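PDB 3TR6: O-methyltransferase from Coxiella burnetii, which probably transfers the methyl group of S-adenosylmethionine to a hydroxyl oxygen of an acceptor substrate. Local coordinates for residues L58-M63 and Y141-I146; Y77-M82 and L92-V97; M82-P87 and E110-S115; L155-S160 and N198-K203. One frame throughout, in Å; residues are numbered along the deposited sequence.

Contact 1: L58-M63 and Y141-I146; sequences LLVKLM and YDLIYI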
loop_
_atom_site.group_PDB
_atom_site.type_symbol
_atom_site.label_atom_id
_atom_site.label_comp_id
_atom_site.label_asym_id
_atom_site.label_seq_id
_atom_site.Cartn_x
_atom_site.Cartn_y
_atom_site.Cartn_z
ATOM N N LEU A 58 3.621 1.338 -8.107
ATOM C CA LEU A 58 2.204 1.670 -8.052
ATOM C C LEU A 58 1.978 2.999 -7.335
ATOM O O LEU A 58 1.098 3.769 -7.712
ATOM C CB LEU A 58 1.404 0.552 -7.375
ATOM C CG LEU A 58 -0.126 0.665 -7.460
ATOM C CD1 LEU A 58 -0.620 0.477 -8.891
ATOM C CD2 LEU A 58 -0.797 -0.335 -6.539
ATOM N N LEU A 59 2.782 3.267 -6.310
ATOM C CA LEU A 59 2.673 4.513 -5.558
ATOM C C LEU A 59 3.070 5.727 -6.393
ATOM O O LEU A 59 2.442 6.781 -6.305
ATOM C CB LEU A 59 3.524 4.448 -4.290
ATOM C CG LEU A 59 3.046 3.459 -3.229
ATOM C CD1 LEU A 59 4.003 3.441 -2.050
ATOM C CD2 LEU A 59 1.642 3.805 -2.782
ATOM N N VAL A 60 4.119 5.577 -7.193
ATOM C CA VAL A 60 4.533 6.631 -8.111
ATOM C C VAL A 60 3.385 6.994 -9.053
ATOM O O VAL A 60 3.131 8.168 -9.321
ATOM C CB VAL A 60 5.770 6.211 -8.942
ATOM C CG1 VAL A 60 5.985 7.169 -10.111
ATOM C CG2 VAL A 60 7.009 6.144 -8.063
ATOM N N LYS A 61 2.685 5.979 -9.548
ATOM C CA LYS A 61 1.577 6.205 -10.465
ATOM C C LYS A 61 0.368 6.849 -9.783
ATOM O O LYS A 61 -0.260 7.748 -10.343
ATOM C CB LYS A 61 1.181 4.901 -11.162
ATOM C CG LYS A 61 2.204 4.417 -12.183
ATOM C CD LYS A 61 1.795 3.087 -12.794
ATOM C CE LYS A 61 2.240 2.980 -14.249
ATOM N NZ LYS A 61 3.433 2.105 -14.419
ATOM N N LEU A 62 0.045 6.396 -8.575
ATOM C CA LEU A 62 -1.104 6.932 -7.851
ATOM C C LEU A 62 -0.914 8.401 -7.495
ATOM O O LEU A 62 -1.842 9.204 -7.595
ATOM C CB LEU A 62 -1.380 6.115 -6.589
ATOM C CG LEU A 62 -2.127 4.796 -6.782
ATOM C CD1 LEU A 62 -2.100 3.983 -5.502
ATOM C CD2 LEU A 62 -3.555 5.048 -7.235
HETATM N N MSE A 63 0.297 8.751 -7.079
HETATM C CA MSE A 63 0.594 10.124 -6.704
HETATM C C MSE A 63 0.935 10.952 -7.925
HETATM O O MSE A 63 0.965 12.179 -7.858
HETATM C CB MSE A 63 1.762 10.172 -5.727
HETATM C CG MSE A 63 1.557 9.325 -4.504
HETATM SE SE MSE A 63 3.096 9.413 -3.335
HETATM C CE MSE A 63 2.904 11.244 -2.687
ATOM N N TYR A 141 9.907 17.547 -3.222
ATOM C CA TYR A 141 9.813 16.144 -3.604
ATOM C C TYR A 141 8.495 15.475 -3.226
ATOM O O TYR A 141 7.856 15.839 -2.236
ATOM C CB TYR A 141 11.022 15.372 -3.072
ATOM C CG TYR A 141 12.292 15.826 -3.734
ATOM C CD1 TYR A 141 12.747 15.207 -4.888
ATOM C CD2 TYR A 141 13.012 16.911 -3.239
ATOM C CE1 TYR A 141 13.890 15.630 -5.518
ATOM C CE2 TYR A 141 14.165 17.341 -3.866
ATOM C CZ TYR A 141 14.597 16.695 -5.006
ATOM O OH TYR A 141 15.742 17.104 -5.648
ATOM N N ASP A 142 8.106 14.495 -4.041
ATOM C CA ASP A 142 6.837 13.796 -3.898
ATOM C C ASP A 142 6.993 12.485 -3.140
ATOM O O ASP A 142 6.165 12.141 -2.297
ATOM C CB ASP A 142 6.248 13.525 -5.279
ATOM C CG ASP A 142 5.986 14.799 -6.053
ATOM O OD1 ASP A 142 5.425 15.750 -5.463
ATOM O OD2 ASP A 142 6.355 14.852 -7.245
ATOM N N LEU A 143 8.066 11.763 -3.442
ATOM C CA LEU A 143 8.273 10.430 -2.900
ATOM C C LEU A 143 9.746 10.171 -2.636
ATOM O O LEU A 143 10.583 10.339 -3.522
ATOM C CB LEU A 143 7.725 9.383 -3.875
ATOM C CG LEU A 143 8.004 7.908 -3.565
ATOM C CD1 LEU A 143 7.497 7.542 -2.186
ATOM C CD2 LEU A 143 7.381 7.007 -4.619
ATOM N N ILE A 144 10.061 9.760 -1.413
ATOM C CA ILE A 144 11.428 9.391 -1.067
ATOM C C ILE A 144 11.508 7.962 -0.509
ATOM O O ILE A 144 10.821 7.618 0.454
ATOM C CB ILE A 144 12.051 10.391 -0.070
ATOM C CG1 ILE A 144 12.049 11.802 -0.660
ATOM C CG2 ILE A 144 13.471 9.985 0.280
ATOM C CD1 ILE A 144 12.613 12.869 0.270
ATOM N N TYR A 145 12.352 7.140 -1.128
ATOM C CA TYR A 145 12.540 5.752 -0.717
ATOM C C TYR A 145 13.882 5.585 -0.015
ATOM O O TYR A 145 14.939 5.748 -0.627
ATOM C CB TYR A 145 12.451 4.827 -1.933
ATOM C CG TYR A 145 12.689 3.357 -1.646
ATOM C CD1 TYR A 145 11.970 2.689 -0.664
ATOM C CD2 TYR A 145 13.615 2.631 -2.386
ATOM C CE1 TYR A 145 12.182 1.339 -0.415
ATOM C CE2 TYR A 145 13.832 1.289 -2.150
ATOM C CZ TYR A 145 13.117 0.643 -1.164
ATOM O OH TYR A 145 13.343 -0.700 -0.935
ATOM N N ILE A 146 13.827 5.267 1.275
ATOM C CA ILE A 146 15.024 5.155 2.099
ATOM C C ILE A 146 15.454 3.703 2.256
ATOM O O ILE A 146 14.781 2.920 2.925
ATOM C CB ILE A 146 14.793 5.746 3.497
ATOM C CG1 ILE A 146 14.350 7.211 3.392
ATOM C CG2 ILE A 146 16.045 5.590 4.348
ATOM C CD1 ILE A 146 13.924 7.815 4.706
#
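Val60 and Leu143 supply the apolar part of this contact, and each offers one methyl group. CG2 of Val60 meets CD2 of Leu143 at 3.6 Å, with the two side chains crossing at about a right angle. On Leu143 the CG is anti to the backbone N (chi1 173°), so the branched end extends off the strand toward the helix. Both residues also rest on Met82 of helix 77-83, which makes the pair part of a larger hydrophobic layer rather than an isolated touch. Met63 also packs on Leu62 of the second subunit, and Leu62 on Met63 of that chain.

That layer illustrates how the Rossmann-like fold of class I methyltransferases is built. Helix 50-63 lies against the central sheet, and strand 141-146 runs through the middle of that sheet between strands 67-71 and 168-173. Leu143 faces the helix, whereas Ile144 turns to the other side of the sheet, where helix 153-163 packs.

A second kind of contact joins a side chain to the backbone. Met63, a selenomethionine, is bent at its last torsion (chi3 71°), and its CE lies 3.4 Å from Asp142 O, a van der Waals approach of a methyl group to a carbonyl oxygen. The chain turns a corner at Asp142.

The polar groups look outside the pair of segments. Asp142 OD1 forms a salt bridge with Arg165 NE, while OD2 accepts from the backbone N atoms of both Lys66 and Lys67, a setting that would favour the charged carboxylate.

Contact 2: Y77-M82 and L92-V97; sequences YSAIAM and LITCDV. With SAH (S-adenosyl-L-homocysteine), chain C.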
loop_
_atom_site.group_PDB
_atom_site.type_symbol
_atom_site.label_atom_id
_atom_site.label_comp_id
_atom_site.label_asym_id
_atom_site.label_seq_id
_atom_site.Cartn_x
_atom_site.Cartn_y
_atom_site.Cartn_z
ATOM N N TYR A 77 17.773 -1.543 -8.705
ATOM C CA TYR A 77 16.487 -2.209 -8.913
ATOM C C TYR A 77 15.305 -1.284 -8.599
ATOM O O TYR A 77 14.403 -1.111 -9.420
ATOM C CB TYR A 77 16.386 -3.508 -8.098
ATOM C CG TYR A 77 15.216 -4.385 -8.504
ATOM C CD1 TYR A 77 15.385 -5.442 -9.392
ATOM C CD2 TYR A 77 13.939 -4.146 -8.011
ATOM C CE1 TYR A 77 14.317 -6.241 -9.770
ATOM C CE2 TYR A 77 12.869 -4.935 -8.383
ATOM C CZ TYR A 77 13.061 -5.980 -9.262
ATOM O OH TYR A 77 11.988 -6.760 -9.627
ATOM N N SER A 78 15.312 -0.690 -7.410
ATOM C CA SER A 78 14.220 0.184 -6.996
ATOM C C SER A 78 14.200 1.478 -7.803
ATOM O O SER A 78 13.133 2.024 -8.092
ATOM C CB SER A 78 14.308 0.490 -5.499
ATOM O OG SER A 78 15.555 1.074 -5.164
ATOM N N ALA A 79 15.385 1.963 -8.166
ATOM C CA ALA A 79 15.506 3.173 -8.967
ATOM C C ALA A 79 14.842 2.986 -10.324
ATOM O O ALA A 79 14.147 3.874 -10.814
ATOM C CB ALA A 79 16.968 3.551 -9.140
ATOM N N ILE A 80 15.060 1.822 -10.921
ATOM C CA ILE A 80 14.481 1.500 -12.219
ATOM C C ILE A 80 13.000 1.146 -12.105
ATOM O O ILE A 80 12.199 1.504 -12.968
ATOM C CB ILE A 80 15.236 0.340 -12.887
ATOM C CG1 ILE A 80 16.672 0.766 -13.211
ATOM C CG2 ILE A 80 14.509 -0.119 -14.136
ATOM C CD1 ILE A 80 17.562 -0.367 -13.674
ATOM N N ALA A 81 12.642 0.440 -11.037
ATOM C CA ALA A 81 11.252 0.071 -10.802
ATOM C C ALA A 81 10.380 1.318 -10.752
ATOM O O ALA A 81 9.345 1.398 -11.419
ATOM C CB ALA A 81 11.121 -0.720 -9.515
HETATM N N MSE A 82 10.812 2.293 -9.961
HETATM C CA MSE A 82 10.100 3.558 -9.846
HETATM C C MSE A 82 10.280 4.416 -11.092
HETATM O O MSE A 82 9.343 5.080 -11.533
HETATM C CB MSE A 82 10.553 4.326 -8.603
HETATM C CG MSE A 82 10.037 3.740 -7.304
HETATM SE SE MSE A 82 10.615 4.733 -5.739
HETATM C CE MSE A 82 12.506 4.252 -5.729
ATOM N N LEU A 92 13.983 11.098 -11.235
ATOM C CA LEU A 92 14.388 10.392 -10.031
ATOM C C LEU A 92 15.892 10.500 -9.871
ATOM O O LEU A 92 16.643 10.203 -10.800
ATOM C CB LEU A 92 13.967 8.916 -10.107
ATOM C CG LEU A 92 14.233 7.999 -8.902
ATOM C CD1 LEU A 92 13.284 6.808 -8.914
ATOM C CD2 LEU A 92 15.690 7.532 -8.835
ATOM N N ILE A 93 16.335 10.940 -8.702
ATOM C CA ILE A 93 17.756 10.906 -8.389
ATOM C C ILE A 93 18.031 9.775 -7.410
ATOM O O ILE A 93 17.289 9.576 -6.449
ATOM C CB ILE A 93 18.274 12.248 -7.825
ATOM C CG1 ILE A 93 17.646 12.548 -6.469
ATOM C CG2 ILE A 93 17.999 13.380 -8.797
ATOM C CD1 ILE A 93 18.011 13.917 -5.944
ATOM N N THR A 94 19.093 9.024 -7.668
ATOM C CA THR A 94 19.409 7.861 -6.855
ATOM C C THR A 94 20.766 8.030 -6.178
ATOM O O THR A 94 21.723 8.499 -6.791
ATOM C CB THR A 94 19.373 6.567 -7.693
ATOM O OG1 THR A 94 19.722 5.450 -6.870
ATOM C CG2 THR A 94 20.333 6.654 -8.871
ATOM N N CYS A 95 20.838 7.652 -4.907
ATOM C CA CYS A 95 22.026 7.909 -4.108
ATOM C C CYS A 95 22.739 6.631 -3.697
ATOM O O CYS A 95 22.113 5.660 -3.282
ATOM C CB CYS A 95 21.657 8.701 -2.855
ATOM S SG CYS A 95 20.640 10.148 -3.164
ATOM N N ASP A 96 24.061 6.651 -3.812
ATOM C CA ASP A 96 24.896 5.570 -3.319
ATOM C C ASP A 96 26.332 6.066 -3.261
ATOM O O ASP A 96 26.644 7.149 -3.756
ATOM C CB ASP A 96 24.783 4.335 -4.216
ATOM C CG ASP A 96 25.071 3.041 -3.469
ATOM O OD1 ASP A 96 26.071 2.987 -2.723
ATOM O OD2 ASP A 96 24.289 2.078 -3.617
ATOM N N VAL A 97 27.205 5.275 -2.653
ATOM C CA VAL A 97 28.605 5.648 -2.534
ATOM C C VAL A 97 29.482 4.599 -3.211
ATOM O O VAL A 97 30.697 4.758 -3.310
ATOM C CB VAL A 97 29.010 5.793 -1.061
ATOM C CG1 VAL A 97 29.109 4.425 -0.409
ATOM C CG2 VAL A 97 30.326 6.547 -0.939
HETATM N N SAH C . 17.227 -0.056 -3.177
HETATM C CA SAH C . 18.373 -0.860 -3.501
HETATM C CB SAH C . 19.004 -1.458 -2.256
HETATM C CG SAH C . 20.355 -0.914 -1.854
HETATM S SD SAH C . 21.216 -1.748 -0.529
HETATM C C SAH C . 17.973 -1.956 -4.428
HETATM O O SAH C . 18.724 -2.963 -4.551
HETATM O OXT SAH C . 16.903 -1.888 -5.083
HETATM C "C5'" SAH C . 22.211 -0.576 0.379
HETATM C "C4'" SAH C . 22.981 0.357 -0.388
HETATM O "O4'" SAH C . 23.278 1.540 0.432
HETATM C "C3'" SAH C . 24.287 -0.228 -0.757
HETATM O "O3'" SAH C . 24.421 -0.206 -2.118
HETATM C "C2'" SAH C . 25.294 0.643 -0.131
HETATM O "O2'" SAH C . 26.365 0.827 -0.969
HETATM C "C1'" SAH C . 24.567 1.922 0.066
HETATM N N9 SAH C . 25.124 2.833 1.062
HETATM C C8 SAH C . 25.706 2.502 2.224
HETATM N N7 SAH C . 26.069 3.638 2.841
HETATM C C5 SAH C . 25.717 4.689 2.074
HETATM C C6 SAH C . 25.843 6.075 2.205
HETATM N N6 SAH C . 26.463 6.648 3.357
HETATM N N1 SAH C . 25.370 6.864 1.225
HETATM C C2 SAH C . 24.788 6.342 0.137
HETATM N N3 SAH C . 24.655 5.019 -0.020
HETATM C C4 SAH C . 25.108 4.175 0.929
#
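Leu92 makes the close part of this contact, with CD1 set against the last turn of the helix. That methyl lies 3.7 Å from Met82 CB and 3.6 Å from Ala79 O, and the side chains of Met82, a selenomethionine, and Leu92 cross at about a right angle. The packing is slacker two residues further along the strand, where Ala79 CB comes only to 4.0 Å from Thr94 OG1. That hydroxyl has its polar partners in Thr73 OG1 and Asp70 OD2.

The segments belong to the beta-alpha-beta unit of strand 67-71, helix 77-83 and strand 91-96, part of the Rossmann-like methyltransferase core. Helix and strand run antiparallel (175° between their directions), their axes 9.3 Å apart.

Toward the start of the helix and the end of the strand, direct packing gives way to bound S-adenosylhomocysteine, which spans the two. Ser78 OG, set between its backbone N and carbonyl carbon (chi1 57°), accepts from the ligand N at 2.8 Å and is also bonded to Asp70 OD1. Ser78 N donates to the ligand OXT at 3.1 Å. The Asp96 carboxylate takes both ribose hydroxyls, O2' on OD1 at 2.8 Å and O3' on OD2 at 2.7 Å, the hallmark of an acidic residue ending the second strand in this fold. Val97 N donates to the anti lone pair of OD1, and Phe74 N to OD2. Val97 itself is exposed.

Contact 3: M82-P87 and E110-S115; sequences MGLALP and EKAGLS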
loop_
_atom_site.group_PDB
_atom_site.type_symbol
_atom_site.label_atom_id
_atom_site.label_comp_id
_atom_site.label_asym_id
_atom_site.label_seq_id
_atom_site.Cartn_x
_atom_site.Cartn_y
_atom_site.Cartn_z
HETATM N N MSE A 82 10.812 2.293 -9.961
HETATM C CA MSE A 82 10.100 3.558 -9.846
HETATM C C MSE A 82 10.280 4.416 -11.092
HETATM O O MSE A 82 9.343 5.080 -11.533
HETATM C CB MSE A 82 10.553 4.326 -8.603
HETATM C CG MSE A 82 10.037 3.740 -7.304
HETATM SE SE MSE A 82 10.615 4.733 -5.739
HETATM C CE MSE A 82 12.506 4.252 -5.729
ATOM N N GLY A 83 11.487 4.398 -11.653
ATOM C CA GLY A 83 11.772 5.135 -12.871
ATOM C C GLY A 83 10.805 4.801 -13.994
ATOM O O GLY A 83 10.344 5.687 -14.707
ATOM N N LEU A 84 10.492 3.518 -14.149
ATOM C CA LEU A 84 9.591 3.069 -15.205
ATOM C C LEU A 84 8.154 3.550 -15.005
ATOM O O LEU A 84 7.368 3.599 -15.953
ATOM C CB LEU A 84 9.617 1.544 -15.315
ATOM C CG LEU A 84 10.920 0.923 -15.819
ATOM C CD1 LEU A 84 10.968 -0.560 -15.496
ATOM C CD2 LEU A 84 11.093 1.167 -17.315
ATOM N N ALA A 85 7.811 3.897 -13.770
ATOM C CA ALA A 85 6.452 4.322 -13.453
ATOM C C ALA A 85 6.297 5.838 -13.533
ATOM O O ALA A 85 5.179 6.357 -13.542
ATOM C CB ALA A 85 6.044 3.814 -12.076
ATOM N N LEU A 86 7.426 6.538 -13.596
ATOM C CA LEU A 86 7.442 7.993 -13.687
ATOM C C LEU A 86 6.621 8.508 -14.858
ATOM O O LEU A 86 6.672 7.948 -15.952
ATOM C CB LEU A 86 8.876 8.499 -13.831
ATOM C CG LEU A 86 9.749 8.596 -12.583
ATOM C CD1 LEU A 86 11.177 8.941 -12.976
ATOM C CD2 LEU A 86 9.191 9.625 -11.606
ATOM N N PRO A 87 5.856 9.586 -14.629
ATOM C CA PRO A 87 5.175 10.268 -15.734
ATOM C C PRO A 87 6.199 10.929 -16.655
ATOM O O PRO A 87 7.366 11.040 -16.272
ATOM C CB PRO A 87 4.309 11.314 -15.024
ATOM C CG PRO A 87 4.928 11.491 -13.682
ATOM C CD PRO A 87 5.518 10.168 -13.320
ATOM N N GLU A 110 20.006 2.763 -18.595
ATOM C CA GLU A 110 20.198 3.228 -19.961
ATOM C C GLU A 110 19.478 2.258 -20.885
ATOM O O GLU A 110 18.703 2.658 -21.751
ATOM C CB GLU A 110 21.684 3.279 -20.318
ATOM C CG GLU A 110 22.480 4.336 -19.560
ATOM C CD GLU A 110 23.976 4.239 -19.815
ATOM O OE1 GLU A 110 24.381 3.451 -20.698
ATOM O OE2 GLU A 110 24.750 4.945 -19.131
ATOM N N LYS A 111 19.740 0.973 -20.677
ATOM C CA LYS A 111 19.129 -0.096 -21.455
ATOM C C LYS A 111 17.607 -0.064 -21.343
ATOM O O LYS A 111 16.900 -0.612 -22.191
ATOM C CB LYS A 111 19.663 -1.450 -20.979
ATOM C CG LYS A 111 19.251 -2.640 -21.834
ATOM C CD LYS A 111 19.905 -3.921 -21.327
ATOM C CE LYS A 111 19.597 -5.102 -22.236
ATOM N NZ LYS A 111 20.260 -6.353 -21.769
ATOM N N ALA A 112 17.112 0.581 -20.291
ATOM C CA ALA A 112 15.675 0.677 -20.056
ATOM C C ALA A 112 15.079 1.937 -20.677
ATOM O O ALA A 112 13.859 2.065 -20.786
ATOM C CB ALA A 112 15.376 0.627 -18.561
ATOM N N GLY A 113 15.948 2.863 -21.078
ATOM C CA GLY A 113 15.524 4.111 -21.691
ATOM C C GLY A 113 15.239 5.209 -20.684
ATOM O O GLY A 113 14.412 6.085 -20.932
ATOM N N LEU A 114 15.932 5.174 -19.549
ATOM C CA LEU A 114 15.657 6.105 -18.455
ATOM C C LEU A 114 16.828 7.035 -18.156
ATOM O O LEU A 114 16.883 7.644 -17.088
ATOM C CB LEU A 114 15.278 5.340 -17.180
ATOM C CG LEU A 114 14.064 4.407 -17.244
ATOM C CD1 LEU A 114 13.949 3.592 -15.967
ATOM C CD2 LEU A 114 12.786 5.190 -17.505
ATOM N N SER A 115 17.760 7.149 -19.096
ATOM C CA SER A 115 18.947 7.969 -18.876
ATOM C C SER A 115 18.591 9.437 -18.659
ATOM O O SER A 115 19.330 10.177 -18.004
ATOM C CB SER A 115 19.929 7.832 -20.041
ATOM O OG SER A 115 20.486 6.528 -20.089
#
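A Schellman motif ends helix 99-111, and just past its glycine Leu114 reaches back to Gly83 and Leu84 at the end of helix 77-83. Gly113 adopts the positive phi of the motif (88°), and its N is bonded to Glu110 O at 2.8 Å. The chain thereby leaves the helix on a course that points the Leu114 side chain at the neighbouring helix end.

Leu114 does most of the touching. With CG anti to its carbonyl carbon (chi1 -59°), its two methyls fork over the peptide between Gly83 and Leu84: CD2 lies 3.7 Å from Gly83 O, and CD1 lies 3.9 Å from Leu84 N. Because Gly83 carries no side chain on the surface turned toward Leu114, the leucine can lie directly on the backbone. The end of Leu84 comes nearer than its base, with CD2 4.0 Å from Leu114 CD1, the two side chains crossing at about a right angle. The same CD2 makes a looser approach to Ala112 CB at 4.5 Å.

Leu114 is buried, whereas Leu84 sits at the exposed margin. Behind the contact, Met82 and Leu86 face strands 67-71 and 91-96. Gly83 O, beside a methyl of Leu114, has its own polar partner in Leu86 N. Between these two segments the attachment rests on dispersion and water exclusion, which are weakly directional, and shape sets the fit.

Contact 4: L155-S160 and N198-K203; sequences LYYEES and NQKVYK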
loop_
_atom_site.group_PDB
_atom_site.type_symbol
_atom_site.label_atom_id
_atom_site.label_comp_id
_atom_site.label_asym_id
_atom_site.label_seq_id
_atom_site.Cartn_x
_atom_site.Cartn_y
_atom_site.Cartn_z
ATOM N N LEU A 155 18.255 9.993 10.488
ATOM C CA LEU A 155 18.769 11.149 9.764
ATOM C C LEU A 155 18.074 11.309 8.414
ATOM O O LEU A 155 17.474 12.348 8.142
ATOM C CB LEU A 155 20.279 11.024 9.552
ATOM C CG LEU A 155 20.916 12.110 8.679
ATOM C CD1 LEU A 155 20.746 13.482 9.318
ATOM C CD2 LEU A 155 22.383 11.810 8.429
ATOM N N TYR A 156 18.162 10.279 7.573
ATOM C CA TYR A 156 17.536 10.296 6.252
ATOM C C TYR A 156 16.040 10.592 6.318
ATOM O O TYR A 156 15.494 11.278 5.456
ATOM C CB TYR A 156 17.753 8.963 5.539
ATOM C CG TYR A 156 19.200 8.609 5.295
ATOM C CD1 TYR A 156 20.162 9.598 5.120
ATOM C CD2 TYR A 156 19.604 7.280 5.234
ATOM C CE1 TYR A 156 21.484 9.268 4.895
ATOM C CE2 TYR A 156 20.920 6.947 5.009
ATOM C CZ TYR A 156 21.857 7.941 4.842
ATOM O OH TYR A 156 23.170 7.598 4.621
ATOM N N TYR A 157 15.381 10.050 7.335
ATOM C CA TYR A 157 13.957 10.270 7.533
ATOM C C TYR A 157 13.708 11.742 7.822
ATOM O O TYR A 157 12.864 12.383 7.190
ATOM C CB TYR A 157 13.452 9.407 8.695
ATOM C CG TYR A 157 12.007 9.636 9.085
ATOM C CD1 TYR A 157 10.976 8.998 8.409
ATOM C CD2 TYR A 157 11.675 10.475 10.142
ATOM C CE1 TYR A 157 9.654 9.195 8.765
ATOM C CE2 TYR A 157 10.354 10.681 10.507
ATOM C CZ TYR A 157 9.346 10.039 9.813
ATOM O OH TYR A 157 8.029 10.235 10.168
ATOM N N GLU A 158 14.463 12.268 8.779
ATOM C CA GLU A 158 14.340 13.657 9.199
ATOM C C GLU A 158 14.585 14.610 8.033
ATOM O O GLU A 158 13.880 15.605 7.870
ATOM C CB GLU A 158 15.321 13.946 10.334
ATOM C CG GLU A 158 14.716 14.747 11.464
ATOM C CD GLU A 158 13.481 14.089 12.035
ATOM O OE1 GLU A 158 13.518 12.869 12.286
ATOM O OE2 GLU A 158 12.470 14.792 12.226
ATOM N N GLU A 159 15.587 14.293 7.222
ATOM C CA GLU A 159 15.912 15.095 6.053
ATOM C C GLU A 159 14.841 14.955 4.975
ATOM O O GLU A 159 14.519 15.919 4.279
ATOM C CB GLU A 159 17.277 14.690 5.494
ATOM C CG GLU A 159 18.437 14.982 6.430
ATOM C CD GLU A 159 18.740 16.464 6.539
ATOM O OE1 GLU A 159 19.538 16.967 5.718
ATOM O OE2 GLU A 159 18.184 17.125 7.442
ATOM N N SER A 160 14.291 13.753 4.846
ATOM C CA SER A 160 13.275 13.485 3.838
ATOM C C SER A 160 11.977 14.235 4.122
ATOM O O SER A 160 11.241 14.580 3.201
ATOM C CB SER A 160 13.011 11.982 3.717
ATOM O OG SER A 160 14.110 11.323 3.114
ATOM N N ASN A 198 11.052 2.755 14.764
ATOM C CA ASN A 198 9.667 2.369 14.523
ATOM C C ASN A 198 8.699 3.014 15.505
ATOM O O ASN A 198 7.602 3.417 15.126
ATOM C CB ASN A 198 9.513 0.847 14.545
ATOM C CG ASN A 198 10.145 0.177 13.342
ATOM O OD1 ASN A 198 10.322 0.793 12.294
ATOM N ND2 ASN A 198 10.485 -1.099 13.487
ATOM N N GLN A 199 9.109 3.111 16.767
ATOM C CA GLN A 199 8.295 3.766 17.787
ATOM C C GLN A 199 8.226 5.268 17.542
ATOM O O GLN A 199 7.186 5.893 17.742
ATOM C CB GLN A 199 8.841 3.487 19.187
ATOM C CG GLN A 199 8.653 2.050 19.651
ATOM C CD GLN A 199 7.188 1.689 19.884
ATOM O OE1 GLN A 199 6.321 2.565 19.956
ATOM N NE2 GLN A 199 6.908 0.390 20.007
ATOM N N LYS A 200 9.342 5.840 17.109
ATOM C CA LYS A 200 9.410 7.262 16.797
ATOM C C LYS A 200 8.414 7.636 15.696
ATOM O O LYS A 200 7.663 8.606 15.832
ATOM C CB LYS A 200 10.837 7.646 16.395
ATOM C CG LYS A 200 11.036 9.118 16.086
ATOM C CD LYS A 200 11.019 9.378 14.590
ATOM C CE LYS A 200 11.556 10.763 14.269
ATOM N NZ LYS A 200 12.964 10.935 14.732
ATOM N N VAL A 201 8.407 6.860 14.616
ATOM C CA VAL A 201 7.501 7.101 13.498
ATOM C C VAL A 201 6.040 6.882 13.888
ATOM O O VAL A 201 5.165 7.658 13.511
ATOM C CB VAL A 201 7.849 6.217 12.283
ATOM C CG1 VAL A 201 6.719 6.240 11.266
ATOM C CG2 VAL A 201 9.151 6.669 11.650
ATOM N N TYR A 202 5.788 5.820 14.643
ATOM C CA TYR A 202 4.445 5.508 15.120
ATOM C C TYR A 202 3.863 6.648 15.964
ATOM O O TYR A 202 2.651 6.877 15.969
ATOM C CB TYR A 202 4.468 4.203 15.924
ATOM C CG TYR A 202 3.143 3.831 16.545
ATOM C CD1 TYR A 202 2.028 3.594 15.755
ATOM C CD2 TYR A 202 3.011 3.710 17.923
ATOM C CE1 TYR A 202 0.815 3.255 16.317
ATOM C CE2 TYR A 202 1.803 3.370 18.497
ATOM C CZ TYR A 202 0.707 3.142 17.688
ATOM O OH TYR A 202 -0.500 2.800 18.252
ATOM N N LYS A 203 4.737 7.364 16.666
ATOM C CA LYS A 203 4.317 8.456 17.537
ATOM C C LYS A 203 4.373 9.810 16.834
ATOM O O LYS A 203 3.805 10.790 17.314
ATOM C CB LYS A 203 5.175 8.489 18.808
ATOM C CG LYS A 203 4.811 7.427 19.831
ATOM C CD LYS A 203 3.337 7.538 20.203
ATOM C CE LYS A 203 2.933 6.500 21.237
ATOM N NZ LYS A 203 1.479 6.583 21.557
#
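Extended first torsions, with CG anti to the backbone N in both Tyr157 (chi1 175°) and Lys200 (chi1 -178°), send these side chains across the gap between two helices whose axes are 12.3 Å apart. Lys200 bends at chi2 and again at chi4, bringing its CE to 4.0 Å from Tyr157 CE2, an oblique approach to the ring.

Val201 comes over one face of that ring. Its CG2 lies 3.8 Å from Tyr157 CZ and 4.1 Å from the ring centroid, a CH-pi contact offset toward the rim. The phenol is held at its far end by Asp204 OD2, which is bonded to Tyr157 OH, and Phe197 meets the ring edge-to-face.

The polar part lies alongside. Glu158 OE1 lies at the edge of the Tyr157 ring, in its plane, and forms a hydrogen-bonded salt bridge with Lys200 NZ at 3.2 Å. The ammonium meets OE1 on its syn side, 33° out of the carboxylate plane. Neither charge depends on this bond alone: Glu158 OE2 pairs with Arg206 NH1, and Lys200 NZ with Asp154 OD1, a network that would stabilise both ionised forms.

Helix 189-203 turns another flank to the second subunit, where Tyr202 OH bonds to Leu24 O of that chain. Two helices running in roughly the same direction, the inner one resting on strand 168-173 through Tyr157, are in keeping with the layered alpha/beta Rossmann-like fold.

Overall arrangement
Three of the four contacts cluster in one part of the Rossmann-like fold. Contacts 2 and 3 share Met82 and helix 77-83, with centres about 10 Å apart, and their segments alternate along the chain. Contact 1 spans both of them in sequence and touches both, its centre about 12 Å from that of contact 2; Tyr145 packs on Ser78 beside the bound S-adenosyl-L-homocysteine. Contact 4 opens later in the chain, across the sheet, about 29 Å from contact 3 between centres. Strand 141-146 links the sides: Ile144 and Ile146 of contact 1 pack on Ser160 and Tyr157 of contact 4. Contacts 1 and 4 also touch the second subunit, tying the core to the dimer.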